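Local coordinates for protein cytosolic malate dehydrogenase (Trichomonas vaginalis, PDB 4UUO) that probably catalyses the NAD-dependent interconversion of malate and oxaloacetate in the cytosol, at residues T193-V198 against L302-W307; A118-K123 against A142-N147. One frame throughout, in Å; residues are numbered along the deposited sequence.

Interaction 1: residues T193-V198 against L302-W307; sequences TTHATV and LELNDW
The backbones of 193-198 and 302-307 come closest at Thr194 and Leu304, whose CA atoms are 7.9 Å apart, and no hydrogen bond joins the two segments. Residues 193-196 form the loop that leads into strand 197-198, whereas 302-305 run in extended form up to the start of helix 306-329. Side chains therefore make most of the contact, and the imidazole of His195 is its centre. Leu302 lays CD1 over one face of this ring in a CH-pi contact, 3.9 Å from the centroid and 14° off the normal, while its other methyl, Leu302 CD2, sits 3.7 Å from His195 ND1. With CG beside its own backbone N (chi1 -73°), Leu302 can present both methyls to the imidazole. On the opposite face lies OG1 of the preceding Thr194, displaced toward the rim. Leu304 comes to the ring edge, its CD2 in the ring plane and 3.9 Å from His195 CE1. Glu303 contributes its carbonyl O, which approaches the same CE1 obliquely. The imidazole's rotation is further fixed by Asp192, whose two carboxylate oxygens are shared out: OD2 bonds His195 NE2 and OD1 bonds Thr194 OG1. Beside the histidine, Thr194 and Asn305 meet from opposite directions, methyl CG2 against amide ND2. At the amide's other end, Asn305 OD1 accepts a weak bond from Trp307 N at 3.3 Å and another from Val308 N. Glu217 of helix 213-235 touches both Thr194 and Asn305. Asn305 is thus a classic N-cap, and the contact sets the start of helix 306-329 against the loop between strands 190-192 and 197-198, at the surface of the alpha/beta C-terminal domain of the lactate/malate dehydrogenase fold.

Interaction 2: residues A118-K123 against A142-N147; sequences AKPTVK and APKLQN
Leu145 reaches with its CD2 methyl to the backbone of Pro120, 3.6 Å from the carbonyl O and 4.0 Å from CA. Its CG lies beside its own backbone N (chi1 -66°), and the branch splits there: CD2 goes to Pro120 while Leu145 CD1 approaches CG1 of the buried Val122 more loosely, at 4.4 Å. Farther out, Lys144 runs alongside the proline ring, both pointing the same way. Its fully extended chain, with CG anti to the backbone N (chi1 180°), carries Lys144 NZ to 3.8 Å from Pro120 CG, so an ammonium end rests by the apolar proline ring in an exposed place. A water spans the two backbones, hydrogen-bonded to Lys144 O at 2.7 Å and only weakly to Pro120 O. That proline carbonyl also accepts from Asn149 ND2, which bonds Val122 O as well. Pro120 and Thr121 occupy the middle of a type I turn closed by Val122 N to Lys119 O. The turn joins helix 96-117 to strand 123-126, and the loop 142-147 lies between helix 131-139 and strand 150-152; these are neighbouring helix-to-strand connections of the parallel Rossmann sheet, with Asn115 of helix 96-117 and Trp150 of the edge strand both touching Leu145.

How the interactions relate
The two contacts belong to different parts of the subunit: interaction 2 lies in the NAD-binding domain and interaction 1 in the alpha/beta C-terminal domain. Their centres are about 34 Å apart and their nearest atoms about 20 Å, so they do not touch. Along the chain they follow in series, 118-147 being complete before 193 is reached. Interaction 2 pairs two helix-to-strand connections, whereas interaction 1 sets a strand-to-strand loop against the start of a helix. Neither includes a predicted cofactor or substrate residue, although strand 123-126, entered from interaction 2, leads to the predicted NAD-binding residues Val127, Gly128 and Asn129.

Interaction 1: residues T193-V198 against L302-W307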
loop_
_atom_site.group_PDB
_atom_site.type_symbol
_atom_site.label_atom_id
_atom_site.label_comp_id
_atom_site.label_asym_id
_atom_site.label_seq_id
_atom_site.Cartn_x
_atom_site.Cartn_y
_atom_site.Cartn_z
ATOM N N THR A 193 9.408 28.062 -1.464
ATOM C CA THR A 193 10.644 27.509 -2.004
ATOM C C THR A 193 11.796 28.485 -1.902
ATOM O O THR A 193 12.724 28.432 -2.706
ATOM C CB THR A 193 10.485 27.119 -3.484
ATOM O OG1 THR A 193 9.675 28.096 -4.150
ATOM C CG2 THR A 193 9.833 25.757 -3.609
ATOM N N THR A 194 11.740 29.379 -0.922
ATOM C CA THR A 194 12.754 30.425 -0.803
ATOM C C THR A 194 13.832 30.067 0.214
ATOM O O THR A 194 14.811 30.791 0.376
ATOM C CB THR A 194 12.116 31.762 -0.419
ATOM O OG1 THR A 194 11.550 31.664 0.893
ATOM C CG2 THR A 194 11.021 32.112 -1.409
ATOM N N HIS A 195 13.646 28.943 0.894
ATOM C CA HIS A 195 14.633 28.443 1.840
ATOM C C HIS A 195 15.164 27.093 1.381
ATOM O O HIS A 195 16.007 26.489 2.041
ATOM C CB HIS A 195 14.030 28.307 3.237
ATOM C CG HIS A 195 12.894 29.244 3.500
ATOM N ND1 HIS A 195 13.081 30.547 3.911
ATOM C CD2 HIS A 195 11.555 29.065 3.414
ATOM C CE1 HIS A 195 11.907 31.129 4.065
ATOM N NE2 HIS A 195 10.963 30.251 3.770
ATOM N N ALA A 196 14.660 26.628 0.241
ATOM C CA ALA A 196 14.951 25.283 -0.240
ATOM C C ALA A 196 16.357 25.153 -0.832
ATOM O O ALA A 196 16.895 26.101 -1.418
ATOM C CB ALA A 196 13.910 24.863 -1.264
ATOM N N THR A 197 16.942 23.969 -0.663
ATOM C CA THR A 197 18.272 23.657 -1.182
ATOM C C THR A 197 18.262 22.326 -1.943
ATOM O O THR A 197 17.323 21.541 -1.817
ATOM C CB THR A 197 19.326 23.591 -0.051
ATOM O OG1 THR A 197 18.996 22.537 0.863
ATOM C CG2 THR A 197 19.381 24.908 0.703
ATOM N N VAL A 198 19.306 22.086 -2.734
ATOM C CA VAL A 198 19.431 20.852 -3.506
ATOM C C VAL A 198 20.898 20.437 -3.628
ATOM O O VAL A 198 21.759 21.250 -3.959
ATOM C CB VAL A 198 18.804 20.996 -4.920
ATOM C CG1 VAL A 198 19.310 22.245 -5.618
ATOM C CG2 VAL A 198 19.065 19.749 -5.768
ATOM N N LEU A 302 12.940 33.206 9.819
ATOM C CA LEU A 302 13.101 33.076 8.371
ATOM C C LEU A 302 12.839 34.398 7.653
ATOM O O LEU A 302 12.122 35.264 8.160
ATOM C CB LEU A 302 12.170 31.988 7.812
ATOM C CG LEU A 302 12.496 30.513 8.084
ATOM C CD1 LEU A 302 11.420 29.602 7.514
ATOM C CD2 LEU A 302 13.846 30.142 7.513
ATOM N N GLU A 303 13.429 34.544 6.470
ATOM C CA GLU A 303 13.209 35.716 5.632
ATOM C C GLU A 303 12.086 35.459 4.631
ATOM O O GLU A 303 12.243 34.676 3.688
ATOM C CB GLU A 303 14.495 36.107 4.896
ATOM C CG GLU A 303 15.665 36.449 5.804
ATOM C CD GLU A 303 15.458 37.742 6.568
ATOM O OE1 GLU A 303 14.645 38.579 6.120
ATOM O OE2 GLU A 303 16.108 37.919 7.620
ATOM N N LEU A 304 10.952 36.119 4.841
ATOM C CA LEU A 304 9.808 35.963 3.953
ATOM C C LEU A 304 9.686 37.154 3.016
ATOM O O LEU A 304 9.659 38.298 3.459
ATOM C CB LEU A 304 8.516 35.799 4.757
ATOM C CG LEU A 304 8.480 34.697 5.818
ATOM C CD1 LEU A 304 7.085 34.588 6.392
ATOM C CD2 LEU A 304 8.935 33.359 5.250
ATOM N N ASN A 305 9.613 36.885 1.718
ATOM C CA ASN A 305 9.435 37.947 0.738
ATOM C C ASN A 305 7.979 38.406 0.673
ATOM O O ASN A 305 7.114 37.864 1.362
ATOM C CB ASN A 305 9.918 37.494 -0.644
ATOM C CG ASN A 305 9.489 36.077 -0.978
ATOM O OD1 ASN A 305 8.414 35.856 -1.531
ATOM N ND2 ASN A 305 10.334 35.112 -0.644
ATOM N N ASP A 306 7.719 39.408 -0.159
ATOM C CA ASP A 306 6.391 40.003 -0.259
ATOM C C ASP A 306 5.373 39.021 -0.827
ATOM O O ASP A 306 4.169 39.181 -0.623
ATOM C CB ASP A 306 6.436 41.270 -1.120
ATOM C CG ASP A 306 7.264 42.382 -0.488
ATOM O OD1 ASP A 306 8.113 42.083 0.379
ATOM O OD2 ASP A 306 7.069 43.560 -0.864
ATOM N N TRP A 307 5.855 38.009 -1.543
ATOM C CA TRP A 307 4.972 36.971 -2.056
ATOM C C TRP A 307 4.523 36.067 -0.915
ATOM O O TRP A 307 3.326 35.865 -0.714
ATOM C CB TRP A 307 5.655 36.149 -3.153
ATOM C CG TRP A 307 4.759 35.099 -3.760
ATOM C CD1 TRP A 307 3.762 35.302 -4.676
ATOM C CD2 TRP A 307 4.779 33.686 -3.497
ATOM N NE1 TRP A 307 3.162 34.106 -4.997
ATOM C CE2 TRP A 307 3.766 33.101 -4.289
ATOM C CE3 TRP A 307 5.554 32.863 -2.672
ATOM C CZ2 TRP A 307 3.510 31.727 -4.279
ATOM C CZ3 TRP A 307 5.295 31.499 -2.664
ATOM C CH2 TRP A 307 4.282 30.946 -3.462
#

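Interaction 2: residues A118-K123 against A142-N147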
loop_
_atom_site.group_PDB
_atom_site.type_symbol
_atom_site.label_atom_id
_atom_site.label_comp_id
_atom_site.label_asym_id
_atom_site.label_seq_id
_atom_site.Cartn_x
_atom_site.Cartn_y
_atom_site.Cartn_z
ATOM N N ALA A 118 -9.098 8.186 24.621
ATOM C CA ALA A 118 -7.703 8.066 24.201
ATOM C C ALA A 118 -6.756 8.455 25.326
ATOM O O ALA A 118 -7.167 9.055 26.323
ATOM C CB ALA A 118 -7.430 8.920 22.961
ATOM N N LYS A 119 -5.486 8.097 25.158
ATOM C CA LYS A 119 -4.441 8.502 26.085
ATOM C C LYS A 119 -4.314 10.024 26.086
ATOM O O LYS A 119 -4.568 10.669 25.073
ATOM C CB LYS A 119 -3.103 7.853 25.714
ATOM C CG LYS A 119 -3.000 6.374 26.052
ATOM C CD LYS A 119 -1.537 5.955 26.193
ATOM C CE LYS A 119 -1.388 4.482 26.553
ATOM N NZ LYS A 119 -1.850 3.577 25.459
ATOM N N PRO A 120 -3.925 10.605 27.229
ATOM C CA PRO A 120 -3.745 12.061 27.311
ATOM C C PRO A 120 -2.582 12.529 26.448
ATOM O O PRO A 120 -2.443 13.717 26.150
ATOM C CB PRO A 120 -3.449 12.298 28.797
ATOM C CG PRO A 120 -3.963 11.074 29.495
ATOM C CD PRO A 120 -3.732 9.951 28.532
ATOM N N THR A 121 -1.762 11.569 26.042
ATOM C CA THR A 121 -0.508 11.834 25.365
ATOM C C THR A 121 -0.612 11.477 23.878
ATOM O O THR A 121 0.394 11.390 23.169
ATOM C CB THR A 121 0.627 11.044 26.042
ATOM O OG1 THR A 121 1.890 11.418 25.483
ATOM C CG2 THR A 121 0.399 9.546 25.878
ATOM N N VAL A 122 -1.848 11.293 23.417
ATOM C CA VAL A 122 -2.138 10.874 22.047
ATOM C C VAL A 122 -1.714 11.928 21.018
ATOM O O VAL A 122 -1.673 13.125 21.316
ATOM C CB VAL A 122 -3.657 10.558 21.876
ATOM C CG1 VAL A 122 -4.498 11.827 22.001
ATOM C CG2 VAL A 122 -3.940 9.849 20.549
ATOM N N LYS A 123 -1.383 11.474 19.811
ATOM C CA LYS A 123 -1.088 12.381 18.707
ATOM C C LYS A 123 -2.115 12.224 17.587
ATOM O O LYS A 123 -2.261 11.154 16.995
ATOM C CB LYS A 123 0.335 12.154 18.188
ATOM C CG LYS A 123 1.370 12.927 18.998
ATOM C CD LYS A 123 2.808 12.626 18.609
ATOM C CE LYS A 123 3.754 13.469 19.462
ATOM N NZ LYS A 123 5.193 13.251 19.147
ATOM N N ALA A 142 -12.217 18.785 23.105
ATOM C CA ALA A 142 -11.388 18.038 24.044
ATOM C C ALA A 142 -10.734 18.953 25.078
ATOM O O ALA A 142 -9.638 19.464 24.843
ATOM C CB ALA A 142 -10.327 17.256 23.289
ATOM N N PRO A 143 -11.398 19.155 26.231
ATOM C CA PRO A 143 -10.929 20.090 27.268
ATOM C C PRO A 143 -9.690 19.614 28.036
ATOM O O PRO A 143 -8.971 20.445 28.598
ATOM C CB PRO A 143 -12.134 20.198 28.227
ATOM C CG PRO A 143 -13.297 19.598 27.499
ATOM C CD PRO A 143 -12.707 18.573 26.572
ATOM N N LYS A 144 -9.456 18.305 28.070
ATOM C CA LYS A 144 -8.339 17.738 28.818
ATOM C C LYS A 144 -7.048 17.811 28.007
ATOM O O LYS A 144 -5.957 17.931 28.566
ATOM C CB LYS A 144 -8.649 16.288 29.212
ATOM C CG LYS A 144 -7.559 15.574 29.993
ATOM C CD LYS A 144 -7.922 14.113 30.242
ATOM C CE LYS A 144 -6.868 13.424 31.105
ATOM N NZ LYS A 144 -7.148 11.971 31.293
ATOM N N LEU A 145 -7.184 17.755 26.684
ATOM C CA LEU A 145 -6.035 17.715 25.785
ATOM C C LEU A 145 -5.430 19.094 25.530
ATOM O O LEU A 145 -6.152 20.063 25.308
ATOM C CB LEU A 145 -6.439 17.079 24.455
ATOM C CG LEU A 145 -6.833 15.603 24.510
ATOM C CD1 LEU A 145 -7.165 15.091 23.125
ATOM C CD2 LEU A 145 -5.719 14.780 25.124
ATOM N N GLN A 146 -4.102 19.176 25.563
ATOM C CA GLN A 146 -3.404 20.395 25.166
ATOM C C GLN A 146 -3.391 20.482 23.651
ATOM O O GLN A 146 -4.071 19.704 22.981
ATOM C CB GLN A 146 -1.974 20.432 25.709
ATOM C CG GLN A 146 -1.866 20.767 27.190
ATOM C CD GLN A 146 -2.073 19.554 28.067
ATOM O OE1 GLN A 146 -2.193 18.433 27.571
ATOM N NE2 GLN A 146 -2.111 19.768 29.378
ATOM N N ASN A 147 -2.614 21.410 23.099
ATOM C CA ASN A 147 -2.601 21.562 21.649
ATOM C C ASN A 147 -1.403 20.880 20.993
ATOM O O ASN A 147 -1.244 20.916 19.772
ATOM C CB ASN A 147 -2.673 23.046 21.255
ATOM C CG ASN A 147 -1.534 23.865 21.800
ATOM O OD1 ASN A 147 -0.585 23.337 22.374
ATOM N ND2 ASN A 147 -1.620 25.180 21.613
HETATM O O HOH W 1 -4.337 15.847 27.900
#